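PDB 5IZ5: cytosolic phospholipase A2 delta, which hydrolyses glycerophospholipids at the sn-2 position in a calcium-dependent manner, with a preference for linoleic acid at that position. Local coordinates for residues 161-165 / 511-515; 392-397 / 777-783; 714-718 / 738-742; 757-763 / 784-788. The protein carries 3 engineered substitutions. All coordinates share one frame; numbering follows the deposited sequence.

In the fold
Interaction 1 stands apart from the other three. It joins a strand of the N-terminal beta region to a hairpin of the catalytic part, and its centre is 50 to 54 Å from theirs, across the middle of the chain. Interactions 2, 3 and 4 cluster at the far end, with centres 12 to 23 Å apart. Helix 779-794 ties them together: interactions 2 and 4 use it directly, and both loops of interaction 3 touch it. Along the chain, interactions 1 and 2 interlock, and so do 2 and 4, while interaction 4 opens after interaction 3 has closed. Helix 779-794 therefore links helix 386-397 with the late loops of the phospholipase fold.

Interaction 1: residues 161-165 / 511-515; sequences VAREL and FMGRL
M512 and R163 meet where a beta hairpin of the catalytic part abuts strand 160-172. The hairpin closes with a type I' turn, F511 to R514. The M512 chain is bent at both outer torsions (chi2 71°, chi3 72°). This lays its thioether against the start of R163. The N-H of R163 makes a weak bond to SD of M512 at 3.3 Å. CE of M512 rests 3.8 Å from CB of R163. The R163 guanidinium turns off from the hairpin and pairs with E152.

L165 packs beside R163 on the same side of the hairpin, against F511, M512 and R514. L165 and R514 run antiparallel alongside each other. CB of L165 sits over the centre of one guanidinium face, 3.9 Å from CZ of R514. Its CD2 packs 3.7 Å from CD of R514. The second methyl, CD1, crosses the F511 side chain obliquely, 3.7 Å from CE1 of F511, and meets CB of M512. The two leucine methyls wedge between an aromatic ring and an arginine.

Two carbonyls steady the R514 group: NH2 bonds to P279 O, and NH1 donates to M512 O at 3.2 Å, in the carbonyl plane and at 152° at the hydrogen.

Interaction 2: residues 392-397 / 777-783; sequences AREHLA and YKEEDFE
R393 lies across the ring of F782, and its chain can be followed outward atom by atom. CB sits almost over the ring centre, 3.7 Å from the F782 centroid, in a CH-pi contact. CG covers the rim of the same face, 3.5 Å from CD2 of F782. CD then passes E779, with OE2 of E779 3.2 Å away. At this point chi3 (-43°) bends the chain, and the guanidinium stands steeply to the ring. NE donates to OE2 of E783 at 2.9 Å, in a salt bridge bent to 133° at the hydrogen. The acceptor is met on its anti side. NH1 of R393 adds a long salt bridge to OE2 of E779, at 3.9 Å. The other oxygen of E783, OE1, pairs with R787. An alanine in place of R393 would keep CB over F782 but would probably uncover the CD2 side of the ring, where CG lies, and leave E779 and E783 without the guanidinium between them.

L396 closes the other half. Its CD2 lies over one face of Y777, 3.8 Å from the ring centroid, and at the edge of F782. L396 O accepts the N-H of Y777 at 2.9 Å, with the donor above the carbonyl plane. A water donates to both R393 O and Y777 O.

The arrangement is a helix-helix packing, with axes crossing at 136°, apolar inside and flanked by a salt-bridge network. It sits beside helix 335-351, which begins at the substrate-binding G335.

Interaction 3: residues 714-718 / 738-742; sequences PRECH and NASFK
E716 reaches from the loop before strand 718-720 to S740 in the loop after strand 730-734. Its carboxylate meets a turn from A739 to K742, helical in its angles at S740 to K742 and closed by a bond from K742 N to A739 O. This is a surface loop-to-loop contact of the catalytic part.

The hydrogen bonds converge on a single oxygen. The N-H of S740 donates to OE2 of E716 at 3.0 Å. It comes from the syn side, 34° out of the carboxylate plane. OG of S740 lies 2.8 Å from the same OE2 of E716 and also bonds to Y791 OH. The bend at chi2 (90°) turns the E716 carboxylate toward these groups. The N-H donor would be expected to favour the charged form of the acid.

Van der Waals contact is slight: CB of A739 lies 3.7 Å from OE2 of E716. The E716 side chain also touches Y791 and N792 of helix 779-794, so the helix backs the contact. With an alanine in place of E716, the N-H and OG of S740 and the bridging water would probably lose their shared acceptor.

That water forms the last link. The water O donates to OE2 of E716 at 2.8 Å. The same water O accepts the N-H of A739, 2.8 Å from A739 N. The water O also accepts the N-H of F741, 3.1 Å from F741 N.

Interaction 4: residues 757-763 / 784-788; sequences QGGQVDL and RLLRL
R784 leaves its helix with CG anti to the carbonyl carbon (chi1 -79°) and stays extended through chi2, until a turn at chi3 (-132°) swings the guanidinium toward Q757 and Q760. On the way CG of R784 passes 3.6 Å from G758 O, and its CD comes to 3.2 Å from Q760 O. NH1 of R784 then donates to Q760 O at 3.0 Å. The bond is weak, bent to 123°. Q757 O also lies close to NH1, but the angle is poor and the separation too short to rely on. NH2 of R784 turns back along the helix to a salt bridge with E780.

The apolar half begins at CB of R784 and runs on to L788, one turn along. CG2 of V761 packs 4.1 Å from CB of R784, the two side chains running past each other. CG1 of V761 rests 4.1 Å from CD2 of L788. L763 and L788 meet tip to tip, CD1 to CD2, at 4.2 Å. L788 also packs against F741.

The arginine's strong pairing thus stays within helix 779-794; across the contact its charge meets loop carbonyls, while valine and leucine methyls supply ordinary van der Waals packing.

Interaction 1: residues 161-165 / 511-515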
loop_
_atom_site.group_PDB
_atom_site.type_symbol
_atom_site.label_atom_id
_atom_site.label_comp_id
_atom_site.label_asym_id
_atom_site.label_seq_id
_atom_site.Cartn_x
_atom_site.Cartn_y
_atom_site.Cartn_z
ATOM N N VAL B 161 6.713 -10.848 12.334
ATOM C CA VAL B 161 6.394 -11.661 13.504
ATOM C C VAL B 161 5.186 -11.086 14.236
ATOM O O VAL B 161 5.131 -9.893 14.557
ATOM C CB VAL B 161 7.553 -11.692 14.522
ATOM C CG1 VAL B 161 7.168 -12.492 15.762
ATOM C CG2 VAL B 161 8.810 -12.273 13.897
ATOM N N ALA B 162 4.225 -11.960 14.502
ATOM C CA ALA B 162 3.121 -11.658 15.384
ATOM C C ALA B 162 3.478 -12.173 16.781
ATOM O O ALA B 162 3.628 -13.387 17.005
ATOM C CB ALA B 162 1.862 -12.312 14.870
ATOM N N ARG B 163 3.641 -11.239 17.714
ATOM C CA ARG B 163 3.973 -11.574 19.100
ATOM C C ARG B 163 2.749 -12.164 19.779
ATOM O O ARG B 163 1.619 -11.882 19.370
ATOM C CB ARG B 163 4.424 -10.324 19.855
ATOM C CG ARG B 163 5.635 -9.619 19.257
ATOM C CD ARG B 163 6.872 -10.497 19.289
ATOM N NE ARG B 163 7.226 -10.865 20.663
ATOM C CZ ARG B 163 7.998 -10.145 21.483
ATOM N NH1 ARG B 163 8.539 -8.996 21.084
ATOM N NH2 ARG B 163 8.226 -10.582 22.717
ATOM N N GLU B 164 2.969 -12.981 20.811
ATOM C CA GLU B 164 1.852 -13.547 21.574
ATOM C C GLU B 164 1.060 -12.413 22.217
ATOM O O GLU B 164 1.644 -11.501 22.795
ATOM C CB GLU B 164 2.355 -14.508 22.657
ATOM C CG GLU B 164 1.238 -15.284 23.337
ATOM C CD GLU B 164 1.736 -16.205 24.440
ATOM O OE1 GLU B 164 0.963 -16.459 25.382
ATOM O OE2 GLU B 164 2.889 -16.688 24.375
ATOM N N LEU B 165 -0.262 -12.465 22.098
ATOM C CA LEU B 165 -1.121 -11.374 22.561
ATOM C C LEU B 165 -1.999 -11.859 23.699
ATOM O O LEU B 165 -2.612 -12.924 23.607
ATOM C CB LEU B 165 -2.014 -10.844 21.428
ATOM C CG LEU B 165 -2.186 -9.330 21.301
ATOM C CD1 LEU B 165 -0.841 -8.659 21.087
ATOM C CD2 LEU B 165 -3.120 -9.027 20.148
ATOM N N PHE B 511 -4.198 -4.475 15.077
ATOM C CA PHE B 511 -3.063 -4.511 15.983
ATOM C C PHE B 511 -2.513 -5.933 16.099
ATOM O O PHE B 511 -3.236 -6.876 16.422
ATOM C CB PHE B 511 -3.443 -4.001 17.366
ATOM C CG PHE B 511 -2.310 -4.056 18.350
ATOM C CD1 PHE B 511 -2.311 -4.983 19.388
ATOM C CD2 PHE B 511 -1.226 -3.207 18.214
ATOM C CE1 PHE B 511 -1.255 -5.044 20.286
ATOM C CE2 PHE B 511 -0.164 -3.259 19.107
ATOM C CZ PHE B 511 -0.180 -4.183 20.141
ATOM N N MET B 512 -1.221 -6.076 15.834
ATOM C CA MET B 512 -0.536 -7.369 15.880
ATOM C C MET B 512 -1.263 -8.441 15.062
ATOM O O MET B 512 -1.365 -9.600 15.479
ATOM C CB MET B 512 -0.354 -7.830 17.328
ATOM C CG MET B 512 0.734 -8.871 17.530
ATOM S SD MET B 512 2.368 -8.193 17.316
ATOM C CE MET B 512 2.531 -7.197 18.799
ATOM N N GLY B 513 -1.766 -8.042 13.895
ATOM C CA GLY B 513 -2.404 -8.971 12.984
ATOM C C GLY B 513 -3.859 -9.241 13.279
ATOM O O GLY B 513 -4.513 -9.916 12.486
ATOM N N ARG B 514 -4.370 -8.723 14.401
ATOM C CA ARG B 514 -5.784 -8.870 14.755
ATOM C C ARG B 514 -6.593 -7.647 14.349
ATOM O O ARG B 514 -6.123 -6.512 14.427
ATOM C CB ARG B 514 -5.975 -9.081 16.261
ATOM C CG ARG B 514 -5.724 -10.501 16.738
ATOM C CD ARG B 514 -4.268 -10.733 17.062
ATOM N NE ARG B 514 -4.049 -12.017 17.718
ATOM C CZ ARG B 514 -2.851 -12.522 17.999
ATOM N NH1 ARG B 514 -1.751 -11.860 17.663
ATOM N NH2 ARG B 514 -2.751 -13.699 18.611
ATOM N N LEU B 515 -7.824 -7.896 13.933
ATOM C CA LEU B 515 -8.755 -6.831 13.605
ATOM C C LEU B 515 -9.233 -6.162 14.895
ATOM O O LEU B 515 -9.799 -6.825 15.755
ATOM C CB LEU B 515 -9.932 -7.416 12.828
ATOM C CG LEU B 515 -11.072 -6.468 12.480
ATOM C CD1 LEU B 515 -10.597 -5.397 11.512
ATOM C CD2 LEU B 515 -12.229 -7.264 11.900
HETATM O O HOH W 1 0.217 -13.345 17.988
#

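Interaction 2: residues 392-397 / 777-783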
loop_
_atom_site.group_PDB
_atom_site.type_symbol
_atom_site.label_atom_id
_atom_site.label_comp_id
_atom_site.label_asym_id
_atom_site.label_seq_id
_atom_site.Cartn_x
_atom_site.Cartn_y
_atom_site.Cartn_z
ATOM N N ALA B 392 -18.541 3.739 -21.753
ATOM C CA ALA B 392 -17.359 4.567 -21.512
ATOM C C ALA B 392 -17.288 5.746 -22.475
ATOM O O ALA B 392 -16.970 6.862 -22.069
ATOM C CB ALA B 392 -16.092 3.731 -21.614
ATOM N N ARG B 393 -17.587 5.487 -23.745
ATOM C CA ARG B 393 -17.568 6.526 -24.776
ATOM C C ARG B 393 -18.542 7.651 -24.446
ATOM O O ARG B 393 -18.203 8.832 -24.546
ATOM C CB ARG B 393 -17.924 5.934 -26.146
ATOM C CG ARG B 393 -17.749 6.902 -27.311
ATOM C CD ARG B 393 -18.606 6.531 -28.515
ATOM N NE ARG B 393 -18.592 5.097 -28.802
ATOM C CZ ARG B 393 -19.672 4.320 -28.915
ATOM N NH1 ARG B 393 -20.901 4.816 -28.797
ATOM N NH2 ARG B 393 -19.518 3.026 -29.167
ATOM N N GLU B 394 -19.754 7.277 -24.056
ATOM C CA GLU B 394 -20.801 8.256 -23.779
ATOM C C GLU B 394 -20.469 9.125 -22.567
ATOM O O GLU B 394 -20.651 10.347 -22.600
ATOM C CB GLU B 394 -22.150 7.556 -23.608
ATOM C CG GLU B 394 -22.692 7.024 -24.929
ATOM C CD GLU B 394 -23.963 6.205 -24.787
ATOM O OE1 GLU B 394 -24.421 5.981 -23.647
ATOM O OE2 GLU B 394 -24.503 5.781 -25.830
ATOM N N HIS B 395 -19.953 8.502 -21.510
ATOM C CA HIS B 395 -19.553 9.248 -20.316
ATOM C C HIS B 395 -18.333 10.114 -20.565
ATOM O O HIS B 395 -18.219 11.202 -20.010
ATOM C CB HIS B 395 -19.326 8.299 -19.138
ATOM C CG HIS B 395 -20.602 7.815 -18.526
ATOM N ND1 HIS B 395 -21.388 8.621 -17.735
ATOM C CD2 HIS B 395 -21.251 6.632 -18.622
ATOM C CE1 HIS B 395 -22.458 7.951 -17.351
ATOM N NE2 HIS B 395 -22.399 6.741 -17.877
ATOM N N LEU B 396 -17.422 9.642 -21.409
ATOM C CA LEU B 396 -16.233 10.422 -21.728
ATOM C C LEU B 396 -16.587 11.606 -22.648
ATOM O O LEU B 396 -15.876 12.609 -22.670
ATOM C CB LEU B 396 -15.148 9.527 -22.333
ATOM C CG LEU B 396 -13.675 9.917 -22.146
ATOM C CD1 LEU B 396 -13.318 10.264 -20.712
ATOM C CD2 LEU B 396 -12.789 8.777 -22.625
ATOM N N ALA B 397 -17.706 11.495 -23.366
ATOM C CA ALA B 397 -18.171 12.542 -24.286
ATOM C C ALA B 397 -18.942 13.674 -23.612
ATOM O O ALA B 397 -18.882 14.812 -24.069
ATOM C CB ALA B 397 -19.021 11.929 -25.394
ATOM N N TYR B 777 -13.658 13.499 -24.233
ATOM C CA TYR B 777 -13.299 13.007 -25.558
ATOM C C TYR B 777 -14.516 13.130 -26.457
ATOM O O TYR B 777 -15.582 12.619 -26.122
ATOM C CB TYR B 777 -12.901 11.528 -25.492
ATOM C CG TYR B 777 -11.508 11.211 -24.977
ATOM C CD1 TYR B 777 -10.929 9.975 -25.243
ATOM C CD2 TYR B 777 -10.767 12.128 -24.238
ATOM C CE1 TYR B 777 -9.663 9.659 -24.782
ATOM C CE2 TYR B 777 -9.497 11.817 -23.776
ATOM C CZ TYR B 777 -8.952 10.579 -24.048
ATOM O OH TYR B 777 -7.692 10.270 -23.589
ATOM N N LYS B 778 -14.366 13.810 -27.591
ATOM C CA LYS B 778 -15.374 13.746 -28.649
ATOM C C LYS B 778 -15.454 12.297 -29.103
ATOM O O LYS B 778 -14.425 11.628 -29.207
ATOM C CB LYS B 778 -14.989 14.641 -29.822
ATOM C CG LYS B 778 -15.065 16.126 -29.510
ATOM C CD LYS B 778 -14.098 16.945 -30.356
ATOM C CE LYS B 778 -14.408 16.845 -31.842
ATOM N NZ LYS B 778 -13.639 17.852 -32.621
ATOM N N GLU B 779 -16.664 11.801 -29.345
ATOM C CA GLU B 779 -16.847 10.394 -29.724
ATOM C C GLU B 779 -15.963 10.031 -30.911
ATOM O O GLU B 779 -15.427 8.927 -30.986
ATOM C CB GLU B 779 -18.318 10.089 -30.020
ATOM C CG GLU B 779 -19.226 10.283 -28.809
ATOM C CD GLU B 779 -20.454 9.385 -28.799
ATOM O OE1 GLU B 779 -21.231 9.466 -27.825
ATOM O OE2 GLU B 779 -20.649 8.594 -29.746
ATOM N N GLU B 780 -15.799 10.992 -31.813
ATOM C CA GLU B 780 -14.854 10.905 -32.920
ATOM C C GLU B 780 -13.453 10.503 -32.445
ATOM O O GLU B 780 -12.876 9.542 -32.950
ATOM C CB GLU B 780 -14.793 12.264 -33.628
ATOM C CG GLU B 780 -14.492 12.221 -35.116
ATOM C CD GLU B 780 -14.449 13.613 -35.742
ATOM O OE1 GLU B 780 -14.263 13.703 -36.977
ATOM O OE2 GLU B 780 -14.599 14.615 -35.003
ATOM N N ASP B 781 -12.917 11.244 -31.473
ATOM C CA ASP B 781 -11.569 11.001 -30.936
ATOM C C ASP B 781 -11.470 9.721 -30.106
ATOM O O ASP B 781 -10.426 9.071 -30.083
ATOM C CB ASP B 781 -11.105 12.185 -30.078
ATOM C CG ASP B 781 -10.846 13.442 -30.893
ATOM O OD1 ASP B 781 -10.499 13.329 -32.088
ATOM O OD2 ASP B 781 -10.979 14.548 -30.329
ATOM N N PHE B 782 -12.547 9.379 -29.404
ATOM C CA PHE B 782 -12.610 8.134 -28.643
ATOM C C PHE B 782 -12.466 6.941 -29.579
ATOM O O PHE B 782 -11.633 6.062 -29.349
ATOM C CB PHE B 782 -13.942 8.038 -27.894
ATOM C CG PHE B 782 -14.104 6.775 -27.093
ATOM C CD1 PHE B 782 -13.827 6.758 -25.731
ATOM C CD2 PHE B 782 -14.541 5.602 -27.694
ATOM C CE1 PHE B 782 -13.979 5.599 -24.984
ATOM C CE2 PHE B 782 -14.696 4.440 -26.953
ATOM C CZ PHE B 782 -14.415 4.439 -25.595
ATOM N N GLU B 783 -13.285 6.929 -30.633
ATOM C CA GLU B 783 -13.328 5.811 -31.585
ATOM C C GLU B 783 -11.992 5.570 -32.276
ATOM O O GLU B 783 -11.560 4.430 -32.400
ATOM C CB GLU B 783 -14.433 6.015 -32.629
ATOM C CG GLU B 783 -15.838 5.757 -32.099
ATOM C CD GLU B 783 -16.088 4.295 -31.751
ATOM O OE1 GLU B 783 -15.784 3.419 -32.584
ATOM O OE2 GLU B 783 -16.588 4.013 -30.643
HETATM O O HOH W 2 -16.426 9.917 -26.518
#

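Interaction 3: residues 714-718 / 738-742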
loop_
_atom_site.group_PDB
_atom_site.type_symbol
_atom_site.label_atom_id
_atom_site.label_comp_id
_atom_site.label_asym_id
_atom_site.label_seq_id
_atom_site.Cartn_x
_atom_site.Cartn_y
_atom_site.Cartn_z
ATOM N N PRO B 714 8.664 3.107 -33.792
ATOM C CA PRO B 714 8.180 1.872 -33.186
ATOM C C PRO B 714 7.027 1.273 -33.972
ATOM O O PRO B 714 6.251 1.997 -34.588
ATOM C CB PRO B 714 7.742 2.293 -31.779
ATOM C CG PRO B 714 7.621 3.773 -31.806
ATOM C CD PRO B 714 8.449 4.288 -32.935
ATOM N N ARG B 715 6.970 -0.053 -33.976
ATOM C CA ARG B 715 5.925 -0.821 -34.618
ATOM C C ARG B 715 4.855 -1.253 -33.614
ATOM O O ARG B 715 4.989 -1.051 -32.406
ATOM C CB ARG B 715 6.540 -2.058 -35.281
ATOM C CG ARG B 715 7.775 -1.763 -36.120
ATOM C CD ARG B 715 8.335 -3.023 -36.759
ATOM N NE ARG B 715 8.866 -3.963 -35.769
ATOM C CZ ARG B 715 10.053 -3.863 -35.169
ATOM N NH1 ARG B 715 10.873 -2.849 -35.439
ATOM N NH2 ARG B 715 10.425 -4.786 -34.286
ATOM N N GLU B 716 3.803 -1.875 -34.135
ATOM C CA GLU B 716 2.662 -2.289 -33.327
ATOM C C GLU B 716 3.021 -3.306 -32.237
ATOM O O GLU B 716 2.361 -3.366 -31.198
ATOM C CB GLU B 716 1.571 -2.886 -34.214
ATOM C CG GLU B 716 0.814 -1.888 -35.081
ATOM C CD GLU B 716 1.444 -1.657 -36.446
ATOM O OE1 GLU B 716 2.637 -1.964 -36.625
ATOM O OE2 GLU B 716 0.744 -1.150 -37.343
ATOM N N CYS B 717 4.066 -4.093 -32.467
ATOM C CA CYS B 717 4.421 -5.168 -31.560
ATOM C C CYS B 717 5.915 -5.438 -31.561
ATOM O O CYS B 717 6.514 -5.609 -32.618
ATOM C CB CYS B 717 3.679 -6.428 -31.982
ATOM S SG CYS B 717 3.930 -7.825 -30.876
ATOM N N HIS B 718 6.511 -5.472 -30.373
ATOM C CA HIS B 718 7.921 -5.810 -30.212
ATOM C C HIS B 718 8.094 -6.976 -29.265
ATOM O O HIS B 718 7.525 -6.982 -28.172
ATOM C CB HIS B 718 8.687 -4.632 -29.631
ATOM C CG HIS B 718 8.753 -3.449 -30.537
ATOM N ND1 HIS B 718 9.894 -3.100 -31.229
ATOM C CD2 HIS B 718 7.818 -2.527 -30.862
ATOM C CE1 HIS B 718 9.657 -2.011 -31.938
ATOM N NE2 HIS B 718 8.405 -1.645 -31.732
ATOM N N ASN B 738 0.595 5.028 -33.989
ATOM C CA ASN B 738 -0.204 4.933 -35.200
ATOM C C ASN B 738 0.737 4.657 -36.361
ATOM O O ASN B 738 1.293 5.585 -36.950
ATOM C CB ASN B 738 -0.974 6.238 -35.432
ATOM C CG ASN B 738 -1.965 6.144 -36.584
ATOM O OD1 ASN B 738 -2.277 5.057 -37.071
ATOM N ND2 ASN B 738 -2.476 7.290 -37.018
ATOM N N ALA B 739 0.947 3.379 -36.663
ATOM C CA ALA B 739 1.828 2.989 -37.765
ATOM C C ALA B 739 0.993 2.538 -38.966
ATOM O O ALA B 739 0.448 3.380 -39.679
ATOM C CB ALA B 739 2.805 1.911 -37.315
ATOM N N SER B 740 0.843 1.230 -39.162
ATOM C CA SER B 740 0.169 0.709 -40.347
ATOM C C SER B 740 -1.318 1.080 -40.361
ATOM O O SER B 740 -1.936 1.106 -41.422
ATOM C CB SER B 740 0.370 -0.813 -40.461
ATOM O OG SER B 740 -0.618 -1.527 -39.740
ATOM N N PHE B 741 -1.876 1.394 -39.189
ATOM C CA PHE B 741 -3.280 1.807 -39.059
ATOM C C PHE B 741 -3.622 3.065 -39.844
ATOM O O PHE B 741 -4.784 3.288 -40.162
ATOM C CB PHE B 741 -3.632 2.032 -37.575
ATOM C CG PHE B 741 -5.093 2.327 -37.315
ATOM C CD1 PHE B 741 -6.045 1.327 -37.430
ATOM C CD2 PHE B 741 -5.508 3.591 -36.922
ATOM C CE1 PHE B 741 -7.380 1.579 -37.176
ATOM C CE2 PHE B 741 -6.848 3.852 -36.661
ATOM C CZ PHE B 741 -7.785 2.845 -36.791
ATOM N N LYS B 742 -2.632 3.901 -40.139
ATOM C CA LYS B 742 -2.890 5.099 -40.951
ATOM C C LYS B 742 -3.514 4.680 -42.293
ATOM O O LYS B 742 -4.464 5.305 -42.770
ATOM C CB LYS B 742 -1.604 5.891 -41.198
ATOM C CG LYS B 742 -1.710 7.396 -40.955
ATOM C CD LYS B 742 -0.346 8.041 -40.733
ATOM C CE LYS B 742 0.504 7.277 -39.720
ATOM N NZ LYS B 742 1.395 8.155 -38.916
HETATM O O HOH W 3 -0.663 1.046 -36.393
#

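Interaction 4: residues 757-763 / 784-788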
loop_
_atom_site.group_PDB
_atom_site.type_symbol
_atom_site.label_atom_id
_atom_site.label_comp_id
_atom_site.label_asym_id
_atom_site.label_seq_id
_atom_site.Cartn_x
_atom_site.Cartn_y
_atom_site.Cartn_z
ATOM N N GLN B 757 -9.939 9.515 -42.886
ATOM C CA GLN B 757 -10.017 10.280 -41.636
ATOM C C GLN B 757 -9.923 9.384 -40.398
ATOM O O GLN B 757 -9.290 9.759 -39.413
ATOM C CB GLN B 757 -11.301 11.119 -41.583
ATOM C CG GLN B 757 -11.076 12.592 -41.251
ATOM C CD GLN B 757 -9.962 13.259 -42.054
ATOM O OE1 GLN B 757 -8.835 13.392 -41.569
ATOM N NE2 GLN B 757 -10.271 13.692 -43.276
ATOM N N GLY B 758 -10.538 8.203 -40.461
ATOM C CA GLY B 758 -10.502 7.232 -39.360
ATOM C C GLY B 758 -9.116 6.822 -38.878
ATOM O O GLY B 758 -8.965 6.379 -37.738
ATOM N N GLY B 759 -8.108 6.967 -39.739
ATOM C CA GLY B 759 -6.726 6.627 -39.394
ATOM C C GLY B 759 -5.854 7.825 -39.075
ATOM O O GLY B 759 -4.632 7.697 -38.976
ATOM N N GLN B 760 -6.477 8.985 -38.903
ATOM C CA GLN B 760 -5.768 10.196 -38.518
ATOM C C GLN B 760 -5.915 10.377 -37.008
ATOM O O GLN B 760 -6.773 11.127 -36.539
ATOM C CB GLN B 760 -6.343 11.400 -39.270
ATOM C CG GLN B 760 -6.190 11.313 -40.783
ATOM C CD GLN B 760 -5.053 12.169 -41.313
ATOM O OE1 GLN B 760 -3.888 11.961 -40.966
ATOM N NE2 GLN B 760 -5.384 13.131 -42.169
ATOM N N VAL B 761 -5.072 9.673 -36.257
ATOM C CA VAL B 761 -5.128 9.687 -34.798
ATOM C C VAL B 761 -4.121 10.705 -34.281
ATOM O O VAL B 761 -2.913 10.547 -34.462
ATOM C CB VAL B 761 -4.830 8.297 -34.195
ATOM C CG1 VAL B 761 -5.151 8.276 -32.702
ATOM C CG2 VAL B 761 -5.632 7.221 -34.914
ATOM N N ASP B 762 -4.634 11.743 -33.630
ATOM C CA ASP B 762 -3.804 12.844 -33.166
ATOM C C ASP B 762 -3.064 12.468 -31.873
ATOM O O ASP B 762 -3.529 12.762 -30.774
ATOM C CB ASP B 762 -4.675 14.097 -32.969
ATOM C CG ASP B 762 -3.856 15.354 -32.748
ATOM O OD1 ASP B 762 -2.616 15.294 -32.903
ATOM O OD2 ASP B 762 -4.454 16.402 -32.414
ATOM N N LEU B 763 -1.902 11.834 -32.020
ATOM C CA LEU B 763 -1.089 11.403 -30.880
ATOM C C LEU B 763 0.088 12.326 -30.547
ATOM O O LEU B 763 0.710 12.151 -29.498
ATOM C CB LEU B 763 -0.530 9.996 -31.132
ATOM C CG LEU B 763 -1.506 8.837 -31.345
ATOM C CD1 LEU B 763 -0.719 7.553 -31.550
ATOM C CD2 LEU B 763 -2.469 8.679 -30.178
ATOM N N ARG B 784 -11.331 6.642 -32.701
ATOM C CA ARG B 784 -10.011 6.531 -33.326
ATOM C C ARG B 784 -8.993 5.829 -32.434
ATOM O O ARG B 784 -8.289 4.924 -32.883
ATOM C CB ARG B 784 -9.469 7.910 -33.692
ATOM C CG ARG B 784 -10.054 8.485 -34.972
ATOM C CD ARG B 784 -9.445 9.849 -35.266
ATOM N NE ARG B 784 -10.422 10.891 -35.584
ATOM C CZ ARG B 784 -10.446 11.638 -36.686
ATOM N NH1 ARG B 784 -9.564 11.470 -37.667
ATOM N NH2 ARG B 784 -11.388 12.568 -36.801
ATOM N N LEU B 785 -8.904 6.260 -31.179
ATOM C CA LEU B 785 -7.945 5.681 -30.233
ATOM C C LEU B 785 -8.295 4.226 -29.954
ATOM O O LEU B 785 -7.422 3.359 -29.940
ATOM C CB LEU B 785 -7.907 6.482 -28.921
ATOM C CG LEU B 785 -6.941 6.016 -27.824
ATOM C CD1 LEU B 785 -5.536 5.801 -28.358
ATOM C CD2 LEU B 785 -6.912 7.015 -26.676
ATOM N N LEU B 786 -9.578 3.971 -29.731
ATOM C CA LEU B 786 -10.060 2.621 -29.473
ATOM C C LEU B 786 -9.777 1.690 -30.655
ATOM O O LEU B 786 -9.217 0.611 -30.477
ATOM C CB LEU B 786 -11.560 2.646 -29.194
ATOM C CG LEU B 786 -12.180 1.277 -28.898
ATOM C CD1 LEU B 786 -12.069 0.956 -27.416
ATOM C CD2 LEU B 786 -13.627 1.230 -29.353
ATOM N N ARG B 787 -10.168 2.116 -31.855
ATOM C CA ARG B 787 -10.009 1.282 -33.051
ATOM C C ARG B 787 -8.539 1.083 -33.407
ATOM O O ARG B 787 -8.149 0.001 -33.839
ATOM C CB ARG B 787 -10.778 1.852 -34.247
ATOM C CG ARG B 787 -12.292 1.805 -34.118
ATOM C CD ARG B 787 -12.991 1.774 -35.471
ATOM N NE ARG B 787 -14.446 1.837 -35.338
ATOM C CZ ARG B 787 -15.194 2.938 -35.438
ATOM N NH1 ARG B 787 -14.657 4.132 -35.677
ATOM N NH2 ARG B 787 -16.512 2.843 -35.288
ATOM N N LEU B 788 -7.725 2.113 -33.205
ATOM C CA LEU B 788 -6.280 1.977 -33.356
ATOM C C LEU B 788 -5.742 0.870 -32.457
ATOM O O LEU B 788 -4.972 0.018 -32.898
ATOM C CB LEU B 788 -5.569 3.289 -33.013
ATOM C CG LEU B 788 -4.046 3.212 -32.866
ATOM C CD1 LEU B 788 -3.399 2.745 -34.163
ATOM C CD2 LEU B 788 -3.476 4.551 -32.444
#